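Prohead core protein protease (Enterobacteria phage T4, PDB 5JBL) is a serine protease of the prohead inner core that, once activated by autocatalytic cleavage, processes prohead proteins and so makes room in the capsid for the genome. Local coordinates at residues Ala98-Val110 with Phe180-Pro192. The protein carries 3 engineered substitutions. Numbering follows the deposited sequence.
Engineered in segment 98-110: Ala104 (natural residue His).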
loop_
_atom_site.group_PDB
_atom_site.type_symbol
_atom_site.label_atom_id
_atom_site.label_comp_id
_atom_site.label_asym_id
_atom_site.label_seq_id
_atom_site.Cartn_x
_atom_site.Cartn_y
_atom_site.Cartn_z
ATOM N N ALA C 98 -5.131 -5.208 -23.359
ATOM C CA ALA C 98 -5.296 -3.754 -23.480
ATOM C C ALA C 98 -5.675 -3.124 -22.141
ATOM O O ALA C 98 -6.732 -2.522 -21.965
ATOM C CB ALA C 98 -6.317 -3.428 -24.569
ATOM N N LEU C 99 -4.753 -3.258 -21.190
ATOM C CA LEU C 99 -4.888 -2.677 -19.865
ATOM C C LEU C 99 -4.649 -1.170 -19.886
ATOM O O LEU C 99 -3.955 -0.625 -20.752
ATOM C CB LEU C 99 -3.897 -3.334 -18.899
ATOM C CG LEU C 99 -4.018 -4.855 -18.811
ATOM C CD1 LEU C 99 -2.973 -5.468 -17.874
ATOM C CD2 LEU C 99 -5.430 -5.215 -18.346
ATOM N N GLY C 100 -5.235 -0.488 -18.895
ATOM C CA GLY C 100 -4.923 0.901 -18.655
ATOM C C GLY C 100 -4.878 1.159 -17.163
ATOM O O GLY C 100 -5.328 0.341 -16.376
ATOM N N GLU C 101 -4.352 2.331 -16.797
ATOM C CA GLU C 101 -4.045 2.653 -15.413
ATOM C C GLU C 101 -4.921 3.798 -14.926
ATOM O O GLU C 101 -5.691 4.388 -15.678
ATOM C CB GLU C 101 -2.563 3.006 -15.264
ATOM C CG GLU C 101 -1.629 1.896 -15.772
ATOM C CD GLU C 101 -0.133 2.199 -15.592
ATOM O OE1 GLU C 101 0.244 2.944 -14.660
ATOM O OE2 GLU C 101 0.681 1.681 -16.393
ATOM N N LEU C 102 -4.795 4.101 -13.644
ATOM C CA LEU C 102 -5.400 5.281 -13.046
ATOM C C LEU C 102 -4.278 6.299 -12.885
ATOM O O LEU C 102 -3.292 6.011 -12.203
ATOM C CB LEU C 102 -6.049 4.939 -11.702
ATOM C CG LEU C 102 -6.672 6.066 -10.863
ATOM C CD1 LEU C 102 -7.715 6.805 -11.679
ATOM C CD2 LEU C 102 -7.316 5.472 -9.617
ATOM N N ASN C 103 -4.418 7.457 -13.556
ATOM C CA ASN C 103 -3.358 8.433 -13.851
ATOM C C ASN C 103 -2.528 7.964 -15.034
ATOM O O ASN C 103 -2.197 6.776 -15.126
ATOM C CB ASN C 103 -2.426 8.673 -12.654
ATOM C CG ASN C 103 -3.132 9.327 -11.497
ATOM O OD1 ASN C 103 -4.010 10.165 -11.695
ATOM N ND2 ASN C 103 -2.763 8.941 -10.277
ATOM N N ALA C 104 -2.167 8.884 -15.934
ATOM C CA ALA C 104 -1.341 8.526 -17.077
ATOM C C ALA C 104 0.118 8.769 -16.706
ATOM O O ALA C 104 0.536 9.929 -16.600
ATOM C CB ALA C 104 -1.732 9.334 -18.307
ATOM N N PRO C 105 0.916 7.729 -16.513
ATOM C CA PRO C 105 2.305 7.915 -16.092
ATOM C C PRO C 105 3.194 8.227 -17.284
ATOM O O PRO C 105 2.815 7.980 -18.443
ATOM C CB PRO C 105 2.651 6.552 -15.477
ATOM C CG PRO C 105 1.853 5.584 -16.303
ATOM C CD PRO C 105 0.550 6.304 -16.627
ATOM N N PRO C 106 4.392 8.776 -17.050
ATOM C CA PRO C 106 5.276 9.123 -18.174
ATOM C C PRO C 106 6.038 7.922 -18.727
ATOM O O PRO C 106 7.265 7.869 -18.727
ATOM C CB PRO C 106 6.201 10.172 -17.543
ATOM C CG PRO C 106 6.346 9.696 -16.128
ATOM C CD PRO C 106 4.998 9.123 -15.748
ATOM N N ARG C 107 5.303 6.905 -19.153
ATOM C CA ARG C 107 5.933 5.753 -19.778
ATOM C C ARG C 107 4.964 5.224 -20.818
ATOM O O ARG C 107 3.768 5.518 -20.776
ATOM C CB ARG C 107 6.362 4.692 -18.758
ATOM C CG ARG C 107 5.392 4.438 -17.660
ATOM C CD ARG C 107 5.942 3.457 -16.604
ATOM N NE ARG C 107 5.065 3.498 -15.436
ATOM C CZ ARG C 107 3.846 2.971 -15.408
ATOM N NH1 ARG C 107 3.368 2.355 -16.490
ATOM N NH2 ARG C 107 3.095 3.084 -14.310
ATOM N N ALA C 108 5.499 4.496 -21.793
ATOM C CA ALA C 108 4.686 4.015 -22.908
ATOM C C ALA C 108 3.920 2.731 -22.606
ATOM O O ALA C 108 2.894 2.473 -23.250
ATOM C CB ALA C 108 5.571 3.796 -24.133
ATOM N N ASN C 109 4.395 1.928 -21.663
ATOM C CA ASN C 109 3.862 0.611 -21.341
ATOM C C ASN C 109 2.938 0.677 -20.126
ATOM O O ASN C 109 3.133 1.490 -19.223
ATOM C CB ASN C 109 5.025 -0.344 -21.046
ATOM C CG ASN C 109 5.904 0.160 -19.884
ATOM O OD1 ASN C 109 6.567 1.201 -19.993
ATOM N ND2 ASN C 109 5.896 -0.572 -18.767
ATOM N N VAL C 110 1.928 -0.191 -20.100
ATOM C CA VAL C 110 1.107 -0.318 -18.901
ATOM C C VAL C 110 1.816 -1.226 -17.907
ATOM O O VAL C 110 2.452 -2.222 -18.279
ATOM C CB VAL C 110 -0.311 -0.833 -19.236
ATOM C CG1 VAL C 110 -0.250 -2.146 -19.962
ATOM C CG2 VAL C 110 -1.124 -1.035 -17.968
ATOM N N PHE C 180 2.706 7.091 -36.076
ATOM C CA PHE C 180 2.261 7.105 -34.693
ATOM C C PHE C 180 1.842 5.711 -34.260
ATOM O O PHE C 180 1.175 4.988 -35.002
ATOM C CB PHE C 180 1.079 8.061 -34.507
ATOM C CG PHE C 180 0.434 7.953 -33.154
ATOM C CD1 PHE C 180 -0.768 7.286 -32.993
ATOM C CD2 PHE C 180 1.052 8.491 -32.036
ATOM C CE1 PHE C 180 -1.353 7.178 -31.755
ATOM C CE2 PHE C 180 0.477 8.394 -30.788
ATOM C CZ PHE C 180 -0.731 7.734 -30.639
ATOM N N LYS C 181 2.233 5.336 -33.049
ATOM C CA LYS C 181 1.907 4.030 -32.504
ATOM C C LYS C 181 1.141 4.227 -31.204
ATOM O O LYS C 181 1.598 4.946 -30.310
ATOM C CB LYS C 181 3.169 3.193 -32.282
ATOM C CG LYS C 181 2.906 1.887 -31.544
ATOM C CD LYS C 181 4.173 1.064 -31.386
ATOM C CE LYS C 181 3.862 -0.353 -30.921
ATOM N NZ LYS C 181 5.076 -1.026 -30.379
ATOM N N LEU C 182 -0.033 3.616 -31.107
ATOM C CA LEU C 182 -0.847 3.700 -29.903
ATOM C C LEU C 182 -0.418 2.585 -28.952
ATOM O O LEU C 182 -0.478 1.411 -29.312
ATOM C CB LEU C 182 -2.329 3.566 -30.267
ATOM C CG LEU C 182 -3.330 3.711 -29.113
ATOM C CD1 LEU C 182 -3.221 5.116 -28.529
ATOM C CD2 LEU C 182 -4.738 3.453 -29.615
ATOM N N THR C 183 0.018 2.934 -27.745
ATOM C CA THR C 183 0.492 1.905 -26.824
ATOM C C THR C 183 -0.438 1.649 -25.649
ATOM O O THR C 183 -0.424 0.547 -25.104
ATOM C CB THR C 183 1.896 2.249 -26.295
ATOM O OG1 THR C 183 1.881 3.503 -25.608
ATOM C CG2 THR C 183 2.894 2.315 -27.443
ATOM N N VAL C 184 -1.225 2.637 -25.227
ATOM C CA VAL C 184 -2.253 2.441 -24.209
ATOM C C VAL C 184 -3.467 3.242 -24.643
ATOM O O VAL C 184 -3.388 4.472 -24.753
ATOM C CB VAL C 184 -1.796 2.892 -22.808
ATOM C CG1 VAL C 184 -2.933 2.693 -21.804
ATOM C CG2 VAL C 184 -0.546 2.131 -22.379
ATOM N N GLY C 185 -4.590 2.561 -24.881
ATOM C CA GLY C 185 -5.758 3.247 -25.409
ATOM C C GLY C 185 -6.431 4.161 -24.396
ATOM O O GLY C 185 -6.904 5.246 -24.754
ATOM N N VAL C 186 -6.503 3.734 -23.129
ATOM C CA VAL C 186 -7.200 4.486 -22.083
ATOM C C VAL C 186 -6.495 4.321 -20.739
ATOM O O VAL C 186 -6.314 3.201 -20.259
ATOM C CB VAL C 186 -8.672 4.049 -21.916
ATOM C CG1 VAL C 186 -9.249 4.685 -20.622
ATOM C CG2 VAL C 186 -9.481 4.468 -23.115
ATOM N N ASP C 187 -6.140 5.451 -20.121
ATOM C CA ASP C 187 -5.940 5.584 -18.686
ATOM C C ASP C 187 -7.066 6.450 -18.128
ATOM O O ASP C 187 -7.477 7.428 -18.767
ATOM C CB ASP C 187 -4.606 6.270 -18.340
ATOM C CG ASP C 187 -3.394 5.453 -18.712
ATOM O OD1 ASP C 187 -3.360 4.228 -18.437
ATOM O OD2 ASP C 187 -2.440 6.061 -19.245
ATOM N N ALA C 188 -7.542 6.142 -16.921
ATOM C CA ALA C 188 -8.491 7.040 -16.274
ATOM C C ALA C 188 -7.735 8.161 -15.573
ATOM O O ALA C 188 -6.767 7.915 -14.843
ATOM C CB ALA C 188 -9.380 6.276 -15.289
ATOM N N VAL C 189 -8.164 9.405 -15.810
ATOM C CA VAL C 189 -7.439 10.576 -15.335
ATOM C C VAL C 189 -8.415 11.612 -14.806
ATOM O O VAL C 189 -9.588 11.644 -15.176
ATOM C CB VAL C 189 -6.541 11.196 -16.434
ATOM C CG1 VAL C 189 -5.488 10.208 -16.849
ATOM C CG2 VAL C 189 -7.379 11.625 -17.667
ATOM N N TRP C 190 -7.907 12.473 -13.931
ATOM C CA TRP C 190 -8.691 13.589 -13.430
ATOM C C TRP C 190 -8.645 14.712 -14.458
ATOM O O TRP C 190 -7.559 15.159 -14.846
ATOM C CB TRP C 190 -8.159 14.055 -12.078
ATOM C CG TRP C 190 -8.951 15.186 -11.532
ATOM C CD1 TRP C 190 -10.163 15.117 -10.910
ATOM C CD2 TRP C 190 -8.609 16.568 -11.591
ATOM N NE1 TRP C 190 -10.585 16.362 -10.554
ATOM C CE2 TRP C 190 -9.655 17.279 -10.971
ATOM C CE3 TRP C 190 -7.521 17.275 -12.106
ATOM C CZ2 TRP C 190 -9.643 18.662 -10.852
ATOM C CZ3 TRP C 190 -7.509 18.647 -11.985
ATOM C CH2 TRP C 190 -8.563 19.328 -11.360
ATOM N N GLY C 191 -9.817 15.164 -14.899
ATOM C CA GLY C 191 -9.904 16.087 -16.008
ATOM C C GLY C 191 -9.465 17.491 -15.650
ATOM O O GLY C 191 -9.986 18.118 -14.721
ATOM N N PRO C 192 -8.490 18.018 -16.405
ATOM C CA PRO C 192 -7.809 19.288 -16.117
ATOM C C PRO C 192 -8.697 20.512 -16.311
ATOM O O PRO C 192 -8.357 21.571 -15.778
ATOM C CB PRO C 192 -6.648 19.293 -17.119
ATOM C CG PRO C 192 -7.135 18.460 -18.258
ATOM C CD PRO C 192 -7.981 17.382 -17.635
HETATM O O HOH W 1 -5.845 0.982 -22.405
HETATM O O HOH W 2 -5.075 11.995 -13.262
#
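Leu102 and Ala188 form a single parallel bridge, and both backbone groups of Ala188 are used in it: its N donates to Glu101 O at 2.8 Å, and its O accepts from Asn103 N at 2.7 Å. One residue back along both chains, a side chain takes over the pairing. Asp187 swings its CG beside its own backbone N (chi1 -67°), which brings OD1 to Glu101 N at 2.7 Å, met on the anti side of the carboxylate and nearly straight (161°). The other oxygen, OD2, lies against CA and CB of Ala104, the engineered replacement of the active-site histidine. Two waters extend the seam: one donates to Leu99 O and accepts from Val186 N, the other joins Asn103 OD1 to Trp190 N, while Asn103 ND2 reaches Asp111 of a neighbouring subunit. Beyond the corner at Gly185, Thr183 OG1 donates to Ala108 O in the carbonyl plane, 2.8 Å away, and Val184 CG2 packs beside that same oxygen. Val110 N is buried here without a partner. Arg107 grips the carboxylate of Glu101 end-on, NH1 to OE2 at 2.8 Å and NH2 to OE1, with Pro105 CG over the guanidinium face. Arg161 forms salt bridges with both Glu101 OE2 and Asp187 OD2. Val189 touches Ala104 CB through CG1 and packs on Ala159, the other altered active-site position, in strand 157-168, antiparallel to strand 181-189; strand 99-101 pairs with strand 115-125, so the contact joins two sheets at the active site, with helix 78-93 packing on Ala98 and Leu182.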